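Side-chain contacts in cellulose hydrolase (Bacillus licheniformis, PDB 4YZT), which is a three-module family 5 endo-beta-1,4-glucanase that hydrolyses internal beta-1,4 bonds of cellulose and is seen here with bound cellotetraose: residues L488-D491 and E492-E496; S242-E245 and I246-E250; N175-M178 and L179-I182; P255-E258 and K259-E263; E98-T101 and D102-L105. All coordinates share one frame; numbering follows the deposited sequence.

Contact 1 of 5, residues L488-D491 and E492-E496; sequences LNYD and EDFYE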
loop_
_atom_site.group_PDB
_atom_site.type_symbol
_atom_site.label_atom_id
_atom_site.label_comp_id
_atom_site.label_asym_id
_atom_site.label_seq_id
_atom_site.Cartn_x
_atom_site.Cartn_y
_atom_site.Cartn_z
ATOM N N LEU A 488 -19.106 6.324 -3.572
ATOM C CA LEU A 488 -18.830 4.894 -3.568
ATOM C C LEU A 488 -17.356 4.599 -3.259
ATOM O O LEU A 488 -16.535 5.519 -3.149
ATOM C CB LEU A 488 -19.212 4.279 -4.922
ATOM C CG LEU A 488 -20.637 4.561 -5.436
ATOM C CD1 LEU A 488 -20.831 3.911 -6.797
ATOM C CD2 LEU A 488 -21.671 4.033 -4.460
ATOM N N ASN A 489 -17.017 3.316 -3.153
ATOM C CA ASN A 489 -15.660 2.905 -2.776
ATOM C C ASN A 489 -14.925 2.206 -3.912
ATOM O O ASN A 489 -15.454 1.286 -4.538
ATOM C CB ASN A 489 -15.697 1.978 -1.562
ATOM C CG ASN A 489 -16.197 2.667 -0.289
ATOM O OD1 ASN A 489 -16.268 3.888 -0.210
ATOM N ND2 ASN A 489 -16.524 1.867 0.721
ATOM N N TYR A 490 -13.696 2.640 -4.175
ATOM C CA TYR A 490 -12.867 2.019 -5.210
ATOM C C TYR A 490 -12.784 0.494 -5.087
ATOM O O TYR A 490 -12.679 -0.046 -3.982
ATOM C CB TYR A 490 -11.459 2.606 -5.170
ATOM C CG TYR A 490 -10.478 1.901 -6.091
ATOM C CD1 TYR A 490 -10.575 2.030 -7.472
ATOM C CD2 TYR A 490 -9.461 1.103 -5.576
ATOM C CE1 TYR A 490 -9.678 1.388 -8.320
ATOM C CE2 TYR A 490 -8.559 0.459 -6.418
ATOM C CZ TYR A 490 -8.678 0.607 -7.788
ATOM O OH TYR A 490 -7.789 -0.032 -8.630
ATOM N N ASP A 491 -12.863 -0.171 -6.239
ATOM C CA ASP A 491 -12.677 -1.616 -6.397
ATOM C C ASP A 491 -13.924 -2.391 -5.954
ATOM O O ASP A 491 -14.462 -3.149 -6.744
ATOM C CB ASP A 491 -11.432 -2.112 -5.642
ATOM C CG ASP A 491 -10.799 -3.343 -6.279
ATOM O OD1 ASP A 491 -10.898 -3.523 -7.513
ATOM O OD2 ASP A 491 -10.183 -4.131 -5.536
ATOM N N GLU A 492 -14.396 -2.210 -4.719
ATOM C CA GLU A 492 -15.578 -2.975 -4.314
ATOM C C GLU A 492 -16.841 -2.446 -5.001
ATOM O O GLU A 492 -17.759 -3.226 -5.275
ATOM C CB GLU A 492 -15.744 -2.993 -2.788
ATOM C CG GLU A 492 -16.181 -1.701 -2.163
ATOM C CD GLU A 492 -16.197 -1.766 -0.636
ATOM O OE1 GLU A 492 -16.862 -0.916 -0.018
ATOM O OE2 GLU A 492 -15.529 -2.653 -0.051
ATOM N N ASP A 493 -16.867 -1.152 -5.334
ATOM C CA ASP A 493 -18.032 -0.551 -5.991
ATOM C C ASP A 493 -17.796 -0.156 -7.447
ATOM O O ASP A 493 -18.732 -0.145 -8.247
ATOM C CB ASP A 493 -18.491 0.696 -5.239
ATOM C CG ASP A 493 -18.988 0.392 -3.843
ATOM O OD1 ASP A 493 -19.497 -0.727 -3.624
ATOM O OD2 ASP A 493 -18.900 1.294 -2.986
ATOM N N PHE A 494 -16.565 0.222 -7.796
ATOM C CA PHE A 494 -16.323 0.696 -9.161
ATOM C C PHE A 494 -14.888 0.501 -9.596
ATOM O O PHE A 494 -13.988 0.346 -8.775
ATOM C CB PHE A 494 -16.696 2.188 -9.308
ATOM C CG PHE A 494 -15.821 3.132 -8.495
ATOM C CD1 PHE A 494 -14.577 3.552 -8.980
ATOM C CD2 PHE A 494 -16.245 3.605 -7.263
ATOM C CE1 PHE A 494 -13.773 4.409 -8.243
ATOM C CE2 PHE A 494 -15.448 4.475 -6.519
ATOM C CZ PHE A 494 -14.207 4.880 -7.015
ATOM N N TYR A 495 -14.675 0.533 -10.903
ATOM C CA TYR A 495 -13.314 0.549 -11.434
ATOM C C TYR A 495 -13.292 1.022 -12.875
ATOM O O TYR A 495 -14.335 1.104 -13.542
ATOM C CB TYR A 495 -12.651 -0.837 -11.324
ATOM C CG TYR A 495 -13.382 -1.978 -12.008
ATOM C CD1 TYR A 495 -14.469 -2.609 -11.403
ATOM C CD2 TYR A 495 -12.965 -2.447 -13.250
ATOM C CE1 TYR A 495 -15.131 -3.672 -12.034
ATOM C CE2 TYR A 495 -13.628 -3.510 -13.893
ATOM C CZ TYR A 495 -14.704 -4.114 -13.274
ATOM O OH TYR A 495 -15.348 -5.166 -13.901
ATOM N N GLU A 496 -12.089 1.373 -13.322
ATOM C CA GLU A 496 -11.795 1.631 -14.724
ATOM C C GLU A 496 -10.934 0.494 -15.260
ATOM O O GLU A 496 -10.010 0.039 -14.582
ATOM C CB GLU A 496 -11.075 2.974 -14.897
ATOM C CG GLU A 496 -10.621 3.254 -16.334
ATOM C CD GLU A 496 -9.764 4.514 -16.483
ATOM O OE1 GLU A 496 -9.222 4.721 -17.598
ATOM O OE2 GLU A 496 -9.630 5.297 -15.510
#
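Phe494 lays the flat of its ring under the backbone of Tyr490: Tyr490 CA stands 3.9 Å from the ring centroid, 21° off the normal, a CH-pi contact shifted toward the CE1-CZ rim. The ring reaches this place because Phe494 CG sits between the backbone N and the carbonyl carbon (chi1 66°), which swings it back over the residues that precede it. Leu488 CB touches the same ring at CD2 (3.8 Å), while the Tyr490 and Phe494 side chains cross at about a right angle. The polar half of the turn is held by Asn489 and Asp493. Asp493 OD2 takes the backbone N-H of Asn489 on its anti side (2.8 Å), and Asp493 N returns a bond to Asn489 O (2.9 Å), so the two residues hold each other through two bonds. The other carboxylate oxygen, OD1, is in a salt bridge with Arg506, which should favour the charged form. Asn489 ND2 also donates to Glu492 OE1 (2.9 Å), the acceptor being met from above its carboxylate plane, and OD1 of the same amide accepts from Trp235 N, so both ends of the amide are engaged. The Asp491 side chain comes about 6 Å from a bound glucose unit, and Asp491 N bonds to Phe494 O (2.8 Å). With positive phi at Asp491 (78°) and Glu492 N closing weakly on Tyr490 O, the bend is a classic gamma turn, held by the Asn489-Asp493 bonds and leading into edge strand 494-497 of the antiparallel sheet.

Contact 2 of 5, residues S242-E245 and I246-E250; sequences SAAE and ISEME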
loop_
_atom_site.group_PDB
_atom_site.type_symbol
_atom_site.label_atom_id
_atom_site.label_comp_id
_atom_site.label_asym_id
_atom_site.label_seq_id
_atom_site.Cartn_x
_atom_site.Cartn_y
_atom_site.Cartn_z
ATOM N N SER A 242 -3.230 17.990 3.650
ATOM C CA SER A 242 -3.457 19.232 4.382
ATOM C C SER A 242 -2.469 19.331 5.553
ATOM O O SER A 242 -1.854 18.338 5.946
ATOM C CB SER A 242 -4.891 19.312 4.906
ATOM O OG SER A 242 -5.071 18.371 5.954
ATOM N N ALA A 243 -2.304 20.531 6.091
ATOM C CA ALA A 243 -1.421 20.724 7.233
ATOM C C ALA A 243 -1.896 19.872 8.412
ATOM O O ALA A 243 -1.086 19.271 9.122
ATOM C CB ALA A 243 -1.351 22.192 7.614
ATOM N N ALA A 244 -3.206 19.804 8.610
ATOM C CA ALA A 244 -3.759 18.962 9.671
ATOM C C ALA A 244 -3.468 17.490 9.426
ATOM O O ALA A 244 -3.154 16.762 10.363
ATOM C CB ALA A 244 -5.264 19.182 9.803
ATOM N N GLU A 245 -3.576 17.044 8.174
ATOM C CA GLU A 245 -3.343 15.627 7.866
ATOM C C GLU A 245 -1.909 15.208 8.126
ATOM O O GLU A 245 -1.648 14.108 8.621
ATOM C CB GLU A 245 -3.734 15.309 6.419
ATOM C CG GLU A 245 -5.244 15.034 6.281
ATOM C CD GLU A 245 -5.740 15.080 4.840
ATOM O OE1 GLU A 245 -4.983 15.558 3.960
ATOM O OE2 GLU A 245 -6.894 14.647 4.603
ATOM N N ILE A 246 -0.978 16.097 7.798
ATOM C CA ILE A 246 0.434 15.823 8.022
ATOM C C ILE A 246 0.770 15.824 9.520
ATOM O O ILE A 246 1.563 15.000 10.006
ATOM C CB ILE A 246 1.293 16.859 7.296
ATOM C CG1 ILE A 246 1.114 16.703 5.780
ATOM C CG2 ILE A 246 2.761 16.740 7.712
ATOM C CD1 ILE A 246 1.453 17.970 5.008
ATOM N N SER A 247 0.181 16.773 10.241
ATOM C CA SER A 247 0.335 16.848 11.695
ATOM C C SER A 247 -0.220 15.590 12.373
ATOM O O SER A 247 0.397 15.046 13.286
ATOM C CB SER A 247 -0.373 18.093 12.235
ATOM O OG SER A 247 -0.313 18.133 13.645
ATOM N N GLU A 248 -1.388 15.140 11.911
ATOM C CA GLU A 248 -2.069 13.986 12.494
ATOM C C GLU A 248 -1.314 12.681 12.263
ATOM O O GLU A 248 -1.280 11.809 13.145
ATOM C CB GLU A 248 -3.491 13.891 11.941
ATOM C CG GLU A 248 -4.409 14.938 12.566
ATOM C CD GLU A 248 -5.643 15.255 11.734
ATOM O OE1 GLU A 248 -5.890 14.576 10.712
ATOM O OE2 GLU A 248 -6.367 16.196 12.122
ATOM N N MET A 249 -0.689 12.557 11.092
ATOM C CA MET A 249 0.151 11.405 10.811
ATOM C C MET A 249 1.301 11.328 11.826
ATOM O O MET A 249 1.560 10.261 12.393
ATOM C CB MET A 249 0.691 11.462 9.383
ATOM C CG MET A 249 1.664 10.336 9.067
ATOM S SD MET A 249 2.279 10.448 7.373
ATOM C CE MET A 249 1.046 9.470 6.528
ATOM N N GLU A 250 1.964 12.451 12.092
ATOM C CA GLU A 250 3.078 12.436 13.045
ATOM C C GLU A 250 2.591 12.135 14.469
ATOM O O GLU A 250 3.189 11.319 15.183
ATOM C CB GLU A 250 3.846 13.763 13.025
ATOM C CG GLU A 250 4.962 13.838 14.077
ATOM C CD GLU A 250 6.114 14.756 13.687
ATOM O OE1 GLU A 250 5.932 15.617 12.807
ATOM O OE2 GLU A 250 7.211 14.621 14.278
#
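Glu248 runs back over the carbonyl oxygen of Ala244, one helical turn earlier. Its CB lies 3.3 Å from Ala244 O and its CG 3.1 Å from that same oxygen. The carboxylate carbon CD follows at 3.2 Å from Ala244 O; at the tip OE1 lies 3.5 Å from Ala244 O, a proximity and not a bond, and OE2 comes to 3.9 Å from Ala244 CB. This course follows from CG standing beside the backbone N (chi1 -75°) with the chain extended beyond it. Ala244 O meanwhile accepts the N-H of Glu248. Ile246 uses Ser242 O similarly, with CG1 and CD1 both near it. Glu245 N donates to Ser242 OG (3.0 Å), and Ser242 N donates in return to Glu245 OE1 (3.0 Å), OE1 being met on its anti side, 30° out of the carboxylate plane. Glu245 OE1 also takes Gly241 N, and OE2 forms a salt bridge with Arg237, so the carboxylate is gripped at both oxygens. The negative charge lies where a helix start would probably favour it. Ser242 as N-cap and Glu245 three residues on make a capping box at the start of helix 243-261.

Contact 3 of 5, residues N175-M178 and L179-I182; sequences NREM and LNII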
loop_
_atom_site.group_PDB
_atom_site.type_symbol
_atom_site.label_atom_id
_atom_site.label_comp_id
_atom_site.label_asym_id
_atom_site.label_seq_id
_atom_site.Cartn_x
_atom_site.Cartn_y
_atom_site.Cartn_z
ATOM N N ASN A 175 1.648 -14.364 22.987
ATOM C CA ASN A 175 3.005 -13.885 22.699
ATOM C C ASN A 175 4.049 -14.559 23.576
ATOM O O ASN A 175 5.099 -14.996 23.083
ATOM C CB ASN A 175 3.099 -12.366 22.874
ATOM C CG ASN A 175 2.470 -11.609 21.726
ATOM O OD1 ASN A 175 2.255 -12.168 20.650
ATOM N ND2 ASN A 175 2.194 -10.322 21.937
ATOM N N ARG A 176 3.759 -14.644 24.874
ATOM C CA ARG A 176 4.685 -15.219 25.836
ATOM C C ARG A 176 4.920 -16.707 25.577
ATOM O O ARG A 176 6.050 -17.186 25.649
ATOM C CB ARG A 176 4.160 -15.004 27.266
ATOM C CG ARG A 176 5.073 -15.584 28.348
ATOM C CD ARG A 176 4.656 -15.175 29.763
ATOM N NE ARG A 176 3.277 -15.537 30.093
ATOM C CZ ARG A 176 2.262 -14.681 30.081
ATOM N NH1 ARG A 176 2.478 -13.414 29.764
ATOM N NH2 ARG A 176 1.033 -15.085 30.399
ATOM N N GLU A 177 3.847 -17.438 25.288
ATOM C CA GLU A 177 3.931 -18.882 25.129
ATOM C C GLU A 177 4.635 -19.270 23.841
ATOM O O GLU A 177 5.449 -20.194 23.833
ATOM C CB GLU A 177 2.539 -19.508 25.173
ATOM C CG GLU A 177 1.888 -19.431 26.541
ATOM C CD GLU A 177 2.575 -20.317 27.553
ATOM O OE1 GLU A 177 2.603 -21.548 27.331
ATOM O OE2 GLU A 177 3.092 -19.788 28.564
ATOM N N MET A 178 4.334 -18.561 22.761
ATOM C CA MET A 178 4.988 -18.828 21.486
ATOM C C MET A 178 6.457 -18.428 21.550
ATOM O O MET A 178 7.317 -19.139 21.037
ATOM C CB MET A 178 4.279 -18.100 20.336
ATOM C CG MET A 178 2.835 -18.571 20.115
ATOM S SD MET A 178 2.686 -20.366 19.979
ATOM C CE MET A 178 1.795 -20.752 21.472
ATOM N N LEU A 179 6.751 -17.298 22.186
ATOM C CA LEU A 179 8.143 -16.887 22.360
ATOM C C LEU A 179 8.931 -17.925 23.184
ATOM O O LEU A 179 10.068 -18.258 22.845
ATOM C CB LEU A 179 8.223 -15.511 23.013
ATOM C CG LEU A 179 9.636 -15.000 23.297
ATOM C CD1 LEU A 179 10.373 -14.705 21.993
ATOM C CD2 LEU A 179 9.597 -13.774 24.189
ATOM N N ASN A 180 8.320 -18.453 24.245
ATOM C CA ASN A 180 8.975 -19.468 25.081
ATOM C C ASN A 180 9.268 -20.737 24.291
ATOM O O ASN A 180 10.336 -21.341 24.419
ATOM C CB ASN A 180 8.125 -19.809 26.314
ATOM C CG ASN A 180 8.185 -18.722 27.384
ATOM O OD1 ASN A 180 9.048 -17.846 27.340
ATOM N ND2 ASN A 180 7.267 -18.779 28.346
ATOM N N ILE A 181 8.319 -21.132 23.457
ATOM C CA ILE A 181 8.536 -22.268 22.570
ATOM C C ILE A 181 9.727 -22.027 21.632
ATOM O O ILE A 181 10.593 -22.888 21.482
ATOM C CB ILE A 181 7.265 -22.566 21.762
ATOM C CG1 ILE A 181 6.283 -23.354 22.635
ATOM C CG2 ILE A 181 7.594 -23.322 20.473
ATOM C CD1 ILE A 181 4.887 -23.306 22.134
ATOM N N ILE A 182 9.779 -20.848 21.024
ATOM C CA ILE A 182 10.890 -20.502 20.137
ATOM C C ILE A 182 12.230 -20.519 20.895
ATOM O O ILE A 182 13.200 -21.153 20.466
ATOM C CB ILE A 182 10.655 -19.126 19.482
ATOM C CG1 ILE A 182 9.528 -19.247 18.456
ATOM C CG2 ILE A 182 11.930 -18.630 18.813
ATOM C CD1 ILE A 182 8.947 -17.924 17.933
#
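Helix 168-184 of the beta-alpha-beta unit that joins barrel strands 155-158 and 194-196 carries this contact, in which Met178 and Ile181 lie side by side and Asn180 lies alongside Arg176, its amide over Arg176 O. The methionine chain bends twice, at chi2 (-51°) and again at chi3, and so brings its terminal CE alongside Ile181, 4.1 Å from CD1 of that residue. Ile181 points the same way, its CG1 arm leaning over Glu177 O at 3.5 Å. Asn180 behaves differently. With CG beside its own backbone N (chi1 -76°), the amide carbon settles 3.2 Å from Arg176 O, and ND2 comes within 3.9 Å of Arg176 CG. The angle from ND2 to Arg176 O is too poor for a hydrogen bond, so this is contact by shape; amide and guanidinium planes stand 59° apart. Ile182 sets CG1 over Met178 O (3.4 Å), and Leu179 presses CB on Asn175 O (3.2 Å), each one turn back. All four of these carbonyl oxygens also accept a backbone N-H four residues on, the ordinary alpha-helical ladder. On the buried side, Met178 packs against Leu134, Leu137 and Trp141 of helix 130-147, with Ile181 on Lys142 beside them. Leu179 meets Val194 of strand 194-196, and Asn175 touches Val196 while its ND2 donates to Gly197 O.

Contact 4 of 5, residues P255-E258 and K259-E263; sequences PVYE and KFVRE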
loop_
_atom_site.group_PDB
_atom_site.type_symbol
_atom_site.label_atom_id
_atom_site.label_comp_id
_atom_site.label_asym_id
_atom_site.label_seq_id
_atom_site.Cartn_x
_atom_site.Cartn_y
_atom_site.Cartn_z
ATOM N N PRO A 255 3.796 8.749 19.803
ATOM C CA PRO A 255 3.704 8.067 21.106
ATOM C C PRO A 255 4.370 6.689 21.147
ATOM O O PRO A 255 4.723 6.218 22.239
ATOM C CB PRO A 255 2.190 7.930 21.321
ATOM C CG PRO A 255 1.599 9.042 20.544
ATOM C CD PRO A 255 2.467 9.170 19.322
ATOM N N VAL A 256 4.537 6.051 19.990
ATOM C CA VAL A 256 5.180 4.736 19.939
ATOM C C VAL A 256 6.679 4.923 20.130
ATOM O O VAL A 256 7.343 4.125 20.799
ATOM C CB VAL A 256 4.887 3.995 18.612
ATOM C CG1 VAL A 256 5.661 2.686 18.534
ATOM C CG2 VAL A 256 3.393 3.727 18.484
ATOM N N TYR A 257 7.206 5.998 19.554
ATOM C CA TYR A 257 8.578 6.376 19.822
ATOM C C TYR A 257 8.762 6.682 21.308
ATOM O O TYR A 257 9.711 6.221 21.933
ATOM C CB TYR A 257 8.982 7.586 18.979
ATOM C CG TYR A 257 10.287 8.174 19.417
ATOM C CD1 TYR A 257 11.486 7.584 19.045
ATOM C CD2 TYR A 257 10.327 9.314 20.204
ATOM C CE1 TYR A 257 12.698 8.111 19.446
ATOM C CE2 TYR A 257 11.534 9.853 20.616
ATOM C CZ TYR A 257 12.716 9.245 20.230
ATOM O OH TYR A 257 13.923 9.773 20.624
ATOM N N GLU A 258 7.848 7.456 21.882
ATOM C CA GLU A 258 8.038 7.892 23.258
ATOM C C GLU A 258 7.925 6.756 24.282
ATOM O O GLU A 258 8.677 6.725 25.252
ATOM C CB GLU A 258 7.038 9.001 23.602
ATOM C CG GLU A 258 7.209 10.296 22.799
ATOM C CD GLU A 258 6.085 11.294 23.073
ATOM O OE1 GLU A 258 6.365 12.394 23.595
ATOM O OE2 GLU A 258 4.916 10.965 22.781
ATOM N N LYS A 259 6.995 5.829 24.079
ATOM C CA LYS A 259 6.789 4.753 25.050
ATOM C C LYS A 259 7.804 3.637 24.884
ATOM O O LYS A 259 8.243 3.046 25.874
ATOM C CB LYS A 259 5.373 4.162 24.942
ATOM C CG LYS A 259 5.075 3.140 26.048
ATOM C CD LYS A 259 3.610 2.748 26.113
ATOM C CE LYS A 259 3.332 1.935 27.368
ATOM N NZ LYS A 259 1.868 1.827 27.615
ATOM N N PHE A 260 8.177 3.356 23.640
ATOM C CA PHE A 260 8.933 2.138 23.359
ATOM C C PHE A 260 10.310 2.375 22.760
ATOM O O PHE A 260 11.295 1.883 23.297
ATOM C CB PHE A 260 8.130 1.221 22.440
ATOM C CG PHE A 260 6.859 0.686 23.074
ATOM C CD1 PHE A 260 6.914 -0.094 24.218
ATOM C CD2 PHE A 260 5.618 0.950 22.505
ATOM C CE1 PHE A 260 5.748 -0.584 24.811
ATOM C CE2 PHE A 260 4.453 0.452 23.073
ATOM C CZ PHE A 260 4.513 -0.313 24.231
ATOM N N VAL A 261 10.387 3.107 21.648
ATOM C CA VAL A 261 11.657 3.214 20.932
ATOM C C VAL A 261 12.726 3.863 21.803
ATOM O O VAL A 261 13.845 3.357 21.896
ATOM C CB VAL A 261 11.526 4.018 19.605
ATOM C CG1 VAL A 261 12.897 4.194 18.948
ATOM C CG2 VAL A 261 10.570 3.330 18.631
ATOM N N ARG A 262 12.393 4.961 22.474
ATOM C CA ARG A 262 13.435 5.628 23.243
ATOM C C ARG A 262 13.688 4.905 24.568
ATOM O O ARG A 262 14.585 5.279 25.318
ATOM C CB ARG A 262 13.113 7.114 23.454
ATOM C CG ARG A 262 12.004 7.450 24.409
ATOM C CD ARG A 262 11.899 8.965 24.550
ATOM N NE ARG A 262 10.754 9.330 25.367
ATOM C CZ ARG A 262 10.101 10.483 25.282
ATOM N NH1 ARG A 262 10.477 11.419 24.409
ATOM N NH2 ARG A 262 9.062 10.694 26.072
ATOM N N GLU A 263 12.937 3.832 24.818
ATOM C CA GLU A 263 13.226 2.927 25.929
ATOM C C GLU A 263 14.001 1.687 25.458
ATOM O O GLU A 263 14.226 0.753 26.232
ATOM C CB GLU A 263 11.934 2.491 26.632
ATOM C CG GLU A 263 11.212 3.608 27.385
ATOM C CD GLU A 263 12.115 4.344 28.353
ATOM O OE1 GLU A 263 12.827 3.674 29.133
ATOM O OE2 GLU A 263 12.116 5.593 28.335
HETATM O O HOH W 1 8.721 13.728 23.174
HETATM O O HOH W 2 7.799 8.841 27.676
HETATM O O HOH W 3 9.504 6.697 27.602
#
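Tyr257 and Val261 make the close-packed side: ring atom CD1 lies 3.6 Å from Val261 CB, the two side chains crossing at about a right angle. Arg262 then brings its CB over a face of the same ring, 4.3 Å from the centroid, a CH-pi contact. The backbone is wider here: Arg262 N bonds to Tyr257 O, five residues back (3.0 Å), a pi-type turn. The outer side is wetter and looser. Arg262 stretches out from CG to NE, and one face of its guanidinium lies over Glu258 CB, 3.6 Å from NH2, the carboxylate and guanidinium planes 67° apart. The charges stay apart, Glu258 OE1 being 4.0 Å from Arg262 NH2 and well out of the guanidinium plane. Water joins them instead: one molecule donates to Glu258 OE1 and accepts from Arg262 NH1, and a second accepts from NH2 (2.8 Å) while reaching Glu258 O only weakly. On the buried flank, Val256 touches Phe260 and also Met299 of strand 299-303, which Tyr257 and Val261 meet as well. Phe260 reaches Leu220 of strand 218-224 and Leu206 and Leu207 of helix 203-208, whose Leu207 O accepts from Lys259 NZ.

Contact 5 of 5, residues E98-T101 and D102-L105; sequences EEVT and DWAL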
loop_
_atom_site.group_PDB
_atom_site.type_symbol
_atom_site.label_atom_id
_atom_site.label_comp_id
_atom_site.label_asym_id
_atom_site.label_seq_id
_atom_site.Cartn_x
_atom_site.Cartn_y
_atom_site.Cartn_z
ATOM N N GLU A 98 10.881 -22.892 2.988
ATOM C CA GLU A 98 12.333 -22.787 3.192
ATOM C C GLU A 98 13.037 -22.341 1.912
ATOM O O GLU A 98 13.940 -21.504 1.952
ATOM C CB GLU A 98 12.946 -24.109 3.676
ATOM C CG GLU A 98 14.444 -23.957 3.930
ATOM C CD GLU A 98 15.141 -25.188 4.483
ATOM O OE1 GLU A 98 14.521 -26.271 4.578
ATOM O OE2 GLU A 98 16.349 -25.057 4.790
ATOM N N GLU A 99 12.626 -22.900 0.777
ATOM C CA GLU A 99 13.197 -22.500 -0.521
ATOM C C GLU A 99 13.060 -20.995 -0.754
ATOM O O GLU A 99 14.036 -20.317 -1.094
ATOM C CB GLU A 99 12.526 -23.275 -1.662
ATOM C CG GLU A 99 12.921 -22.793 -3.058
ATOM C CD GLU A 99 12.414 -23.708 -4.153
ATOM O OE1 GLU A 99 11.184 -23.777 -4.367
ATOM O OE2 GLU A 99 13.250 -24.375 -4.789
ATOM N N VAL A 100 11.852 -20.470 -0.554
ATOM C CA VAL A 100 11.611 -19.050 -0.781
ATOM C C VAL A 100 12.354 -18.220 0.266
ATOM O O VAL A 100 12.948 -17.205 -0.062
ATOM C CB VAL A 100 10.094 -18.715 -0.772
ATOM C CG1 VAL A 100 9.860 -17.216 -0.767
ATOM C CG2 VAL A 100 9.411 -19.353 -1.967
ATOM N N THR A 101 12.354 -18.670 1.516
ATOM C CA THR A 101 13.052 -17.925 2.559
ATOM C C THR A 101 14.555 -17.881 2.253
ATOM O O THR A 101 15.191 -16.836 2.413
ATOM C CB THR A 101 12.817 -18.526 3.966
ATOM O OG1 THR A 101 11.417 -18.522 4.258
ATOM C CG2 THR A 101 13.506 -17.681 5.020
ATOM N N ASP A 102 15.114 -19.001 1.803
ATOM C CA ASP A 102 16.547 -19.067 1.482
ATOM C C ASP A 102 16.912 -18.131 0.328
ATOM O O ASP A 102 17.938 -17.451 0.376
ATOM C CB ASP A 102 16.965 -20.499 1.134
ATOM C CG ASP A 102 17.254 -21.345 2.367
ATOM O OD1 ASP A 102 17.410 -20.778 3.471
ATOM O OD2 ASP A 102 17.334 -22.584 2.229
ATOM N N TRP A 103 16.069 -18.090 -0.700
ATOM C CA TRP A 103 16.277 -17.165 -1.813
ATOM C C TRP A 103 16.452 -15.725 -1.338
ATOM O O TRP A 103 17.345 -15.002 -1.813
ATOM C CB TRP A 103 15.108 -17.253 -2.810
ATOM C CG TRP A 103 15.165 -18.457 -3.702
ATOM C CD1 TRP A 103 16.250 -19.263 -3.942
ATOM C CD2 TRP A 103 14.085 -18.999 -4.475
ATOM N NE1 TRP A 103 15.911 -20.265 -4.829
ATOM C CE2 TRP A 103 14.584 -20.131 -5.159
ATOM C CE3 TRP A 103 12.749 -18.639 -4.651
ATOM C CZ2 TRP A 103 13.785 -20.900 -6.008
ATOM C CZ3 TRP A 103 11.963 -19.397 -5.489
ATOM C CH2 TRP A 103 12.480 -20.515 -6.158
ATOM N N ALA A 104 15.611 -15.307 -0.392
ATOM C CA ALA A 104 15.691 -13.952 0.126
ATOM C C ALA A 104 16.969 -13.801 0.947
ATOM O O ALA A 104 17.711 -12.824 0.798
ATOM C CB ALA A 104 14.457 -13.625 0.971
ATOM N N LEU A 105 17.234 -14.773 1.818
ATOM C CA LEU A 105 18.402 -14.659 2.689
ATOM C C LEU A 105 19.701 -14.647 1.894
ATOM O O LEU A 105 20.664 -13.958 2.257
ATOM C CB LEU A 105 18.438 -15.804 3.701
ATOM C CG LEU A 105 17.421 -15.725 4.832
ATOM C CD1 LEU A 105 17.419 -17.051 5.593
ATOM C CD2 LEU A 105 17.772 -14.575 5.764
HETATM O O HOH W 4 18.871 -24.444 2.693
#
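Glu98 and Asp102, one turn apart, share Lys151, whose NZ makes salt bridges with Glu98 OE2 and Asp102 OD1, while Arg147 takes Glu98 OE1. Bridging the two acids in this way probably offsets their like charge, Glu98 OE2 lying 3.7 Å from Asp102 OD2. A water adds a bridge, donating to Asp102 OD2 and, more weakly, to Glu98 OE2 at 3.3 Å. These cations probably keep both acids ionised despite their closeness. Nearer the backbone, Glu98 CG lies 3.6 Å from Asp102 OD2. The turn is part of helix 91-105, the crossover between barrel strands 70-73 and 110-114. Glu99 CG lies anti to the backbone N (chi1 172°), which carries the extended chain alongside Trp103, CG 3.8 Å from the centroid of the six-membered ring and 19° off the normal, a CH-pi contact over the face. The carboxylate and indole planes are 15° apart, with OE1 in a salt bridge to Arg96. Glu99 O lies over a face of the indole too, 3.4 Å from Trp103 CG. Val100 CG2 touches Trp103 CE3, and both residues meet Phe60 of helix 57-66. On the strand side, Thr101 CG2 lies 4.0 Å from Leu105 CD1, beside Leu155, while Thr101 OG1 bonds to Val97 O.

Overall arrangement
Along the chain the contacts come in the order 5, 3, 2, 4, 1, without touching one another. Four of them lie on outer helices of the eight-stranded catalytic barrel: contact 5 on helix 91-105, contact 3 on helix 168-184, and contacts 2 and 4 at the beginning and end of helix 243-261, their centres about 20 Å apart. Contacts 3 and 5 have centres about 24 Å apart on separate crossover helices. Contact 1 stands apart in the mainly beta C-terminal region, its centre about 26 Å from that of contact 2 and about 42 Å from that of contact 3. Contact 1 touches the catalytic domain, and the module lies close to the bound cellotetraose.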